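Side-chain contact in pyocin S5 (Pseudomonas aeruginosa PAO1, PDB 6THK), which probably kills related bacteria by forming pores that depolarise the cytoplasmic membrane, as channel-forming colicins do: residues Arg205-Arg208 against Thr209-Asn213. The protein carries 1 engineered substitution. Sequence-based numbering, arbitrary orientation.
Sequences RDYR and TRKAN
Tyr207 and Lys211, one helical turn apart, make the main side-chain contact in the last turns of helix 157-212. With CG anti to the backbone N (chi1 168°), the phenol ring of Tyr207 projects outward from the helix, and the Lys211 chain turns back toward its hydroxyl half. Lys211 meets the ring at a slant: CD lies 3.4 Å from Tyr207 CZ, and the bend at chi3 (109°) brings NZ to 3.6 Å from Tyr207 CE2. Lys211 CD and NZ thus both lie alongside the hydroxyl half of the ring, with CD also 3.4 Å from Tyr207 OH. Arg210 lies back along the preceding turn in a similar way. Its CD comes within 3.0 Å of Asp206 O, and Asp206 CB sits over one face of the guanidinium, offset toward the rim. The carboxylate itself is not in contact, with Asp206 OD2 4.7 Å from Arg210 NH2, a spacing at which opposite charges may still attract. Beneath these side chains run the i to i+4 bonds Arg210 N to Asp206 O, Lys211 N to Tyr207 O (2.8 Å) and Ala212 N to Arg208 O. The polar end of Arg208 turns to Glu204 in a salt bridge. This surface-exposed helix end, within a predicted coiled coil, packs against helix 272-338: Tyr207 stacks on Tyr280 and touches Leu284, which Arg210 also meets, and Lys211 reaches Asp287.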
ATOM      1  N   ARG A 205     -13.411  17.628 -13.313  1.00 66.69           N
ATOM      2  CA  ARG A 205     -12.004  17.805 -13.681  1.00 66.42           C
ATOM      3  C   ARG A 205     -11.044  17.359 -12.572  1.00 70.70           C
ATOM      4  O   ARG A 205     -10.084  16.649 -12.871  1.00 70.00           O
ATOM      5  CB  ARG A 205     -11.726  19.263 -14.056  1.00 65.84           C
ATOM      6  CG  ARG A 205     -11.272  19.408 -15.486  1.00 78.07           C
ATOM      7  CD  ARG A 205     -11.683  20.730 -16.063  1.00 90.05           C
ATOM      8  NE  ARG A 205     -12.635  20.543 -17.155  1.00104.16           N
ATOM      9  CZ  ARG A 205     -13.795  21.183 -17.255  1.00118.59           C
ATOM     10  NH1 ARG A 205     -14.153  22.070 -16.333  1.00105.80           N
ATOM     11  NH2 ARG A 205     -14.600  20.953 -18.284  1.00104.36           N
ATOM     12  N   ASP A 206     -11.309  17.778 -11.301  1.00 68.07           N
ATOM     13  CA  ASP A 206     -10.511  17.431 -10.112  1.00 68.74           C
ATOM     14  C   ASP A 206     -10.585  15.934  -9.822  1.00 72.44           C
ATOM     15  O   ASP A 206      -9.580  15.324  -9.472  1.00 72.71           O
ATOM     16  CB  ASP A 206     -10.931  18.256  -8.869  1.00 71.47           C
ATOM     17  CG  ASP A 206     -10.591  19.745  -8.925  1.00 88.97           C
ATOM     18  OD1 ASP A 206      -9.669  20.121  -9.689  1.00 90.75           O
ATOM     19  OD2 ASP A 206     -11.214  20.528  -8.165  1.00 94.65           O
ATOM     20  N   TYR A 207     -11.767  15.343 -10.017  1.00 68.10           N
ATOM     21  CA  TYR A 207     -12.025  13.929  -9.802  1.00 68.09           C
ATOM     22  C   TYR A 207     -11.288  13.040 -10.808  1.00 73.71           C
ATOM     23  O   TYR A 207     -10.652  12.076 -10.387  1.00 73.96           O
ATOM     24  CB  TYR A 207     -13.531  13.675  -9.831  1.00 68.77           C
ATOM     25  CG  TYR A 207     -13.938  12.224  -9.912  1.00 69.97           C
ATOM     26  CD1 TYR A 207     -13.771  11.372  -8.824  1.00 71.51           C
ATOM     27  CD2 TYR A 207     -14.559  11.719 -11.047  1.00 70.91           C
ATOM     28  CE1 TYR A 207     -14.211  10.053  -8.867  1.00 72.51           C
ATOM     29  CE2 TYR A 207     -15.017  10.404 -11.097  1.00 71.93           C
ATOM     30  CZ  TYR A 207     -14.841   9.574 -10.004  1.00 80.82           C
ATOM     31  OH  TYR A 207     -15.250   8.264 -10.070  1.00 83.15           O
ATOM     32  N   ARG A 208     -11.379  13.376 -12.086  1.00 70.20           N
ATOM     33  CA  ARG A 208     -10.741  12.596 -13.121  1.00 69.91           C
ATOM     34  C   ARG A 208      -9.243  12.592 -12.910  1.00 74.07           C
ATOM     35  O   ARG A 208      -8.601  11.564 -13.067  1.00 73.89           O
ATOM     36  CB  ARG A 208     -11.068  13.185 -14.488  1.00 69.64           C
ATOM     37  CG  ARG A 208     -11.803  12.239 -15.409  1.00 83.81           C
ATOM     38  CD  ARG A 208     -12.763  12.989 -16.313  1.00102.18           C
ATOM     39  NE  ARG A 208     -13.981  12.223 -16.560  1.00117.25           N
ATOM     40  CZ  ARG A 208     -14.973  12.624 -17.347  1.00134.41           C
ATOM     41  NH1 ARG A 208     -16.040  11.858 -17.509  1.00121.00           N
ATOM     42  NH2 ARG A 208     -14.900  13.788 -17.974  1.00124.89           N
ATOM     43  N   THR A 209      -8.688  13.746 -12.558  1.00 70.98           N
ATOM     44  CA  THR A 209      -7.254  13.860 -12.322  1.00 71.22           C
ATOM     45  C   THR A 209      -6.825  13.005 -11.134  1.00 75.73           C
ATOM     46  O   THR A 209      -5.795  12.340 -11.174  1.00 76.22           O
ATOM     47  CB  THR A 209      -6.822  15.334 -12.136  1.00 80.73           C
ATOM     48  OG1 THR A 209      -6.451  15.584 -10.776  1.00 81.33           O
ATOM     49  CG2 THR A 209      -7.949  16.277 -12.521  1.00 81.02           C
ATOM     50  N   ARG A 210      -7.605  13.065 -10.065  1.00 71.07           N
ATOM     51  CA  ARG A 210      -7.353  12.279  -8.869  1.00 70.28           C
ATOM     52  C   ARG A 210      -7.498  10.788  -9.142  1.00 74.32           C
ATOM     53  O   ARG A 210      -6.757   9.977  -8.611  1.00 74.60           O
ATOM     54  CB  ARG A 210      -8.267  12.723  -7.738  1.00 69.37           C
ATOM     55  CG  ARG A 210      -7.720  13.905  -6.963  1.00 78.22           C
ATOM     56  CD  ARG A 210      -8.820  14.866  -6.559  1.00 90.28           C
ATOM     57  NE  ARG A 210      -8.314  16.221  -6.382  1.00103.23           N
ATOM     58  CZ  ARG A 210      -8.688  17.028  -5.398  1.00122.52           C
ATOM     59  NH1 ARG A 210      -9.571  16.609  -4.504  1.00114.80           N
ATOM     60  NH2 ARG A 210      -8.185  18.251  -5.305  1.00108.00           N
ATOM     61  N   LYS A 211      -8.474  10.436  -9.965  1.00 71.01           N
ATOM     62  CA  LYS A 211      -8.737   9.052 -10.321  1.00 71.26           C
ATOM     63  C   LYS A 211      -7.548   8.431 -11.039  1.00 78.90           C
ATOM     64  O   LYS A 211      -7.223   7.273 -10.834  1.00 78.11           O
ATOM     65  CB  LYS A 211      -9.954   8.996 -11.238  1.00 72.50           C
ATOM     66  CG  LYS A 211     -10.783   7.737 -11.123  1.00 77.27           C
ATOM     67  CD  LYS A 211     -12.227   8.011 -11.498  1.00 83.62           C
ATOM     68  CE  LYS A 211     -12.570   7.372 -12.830  1.00 93.86           C
ATOM     69  NZ  LYS A 211     -13.618   8.133 -13.560  1.00 99.54           N
ATOM     70  N   ALA A 212      -6.941   9.206 -11.924  1.00 79.35           N
ATOM     71  CA  ALA A 212      -5.771   8.809 -12.702  1.00 80.82           C
ATOM     72  C   ALA A 212      -4.515   8.566 -11.869  1.00 87.70           C
ATOM     73  O   ALA A 212      -3.717   7.686 -12.161  1.00 88.16           O
ATOM     74  CB  ALA A 212      -5.486   9.843 -13.776  1.00 81.61           C
ATOM     75  N   ASN A 213      -4.358   9.371 -10.833  1.00 85.28           N
ATOM     76  CA  ASN A 213      -3.190   9.368  -9.965  1.00 85.80           C
ATOM     77  C   ASN A 213      -3.325   8.439  -8.758  1.00 91.31           C
ATOM     78  O   ASN A 213      -2.542   8.508  -7.816  1.00 91.92           O
ATOM     79  CB  ASN A 213      -2.938  10.804  -9.503  1.00 87.24           C
ATOM     80  CG  ASN A 213      -1.705  10.938  -8.645  1.00118.08           C
ATOM     81  OD1 ASN A 213      -0.791  10.124  -8.727  1.00115.79           O
ATOM     82  ND2 ASN A 213      -1.674  11.967  -7.814  1.00111.02           N
TER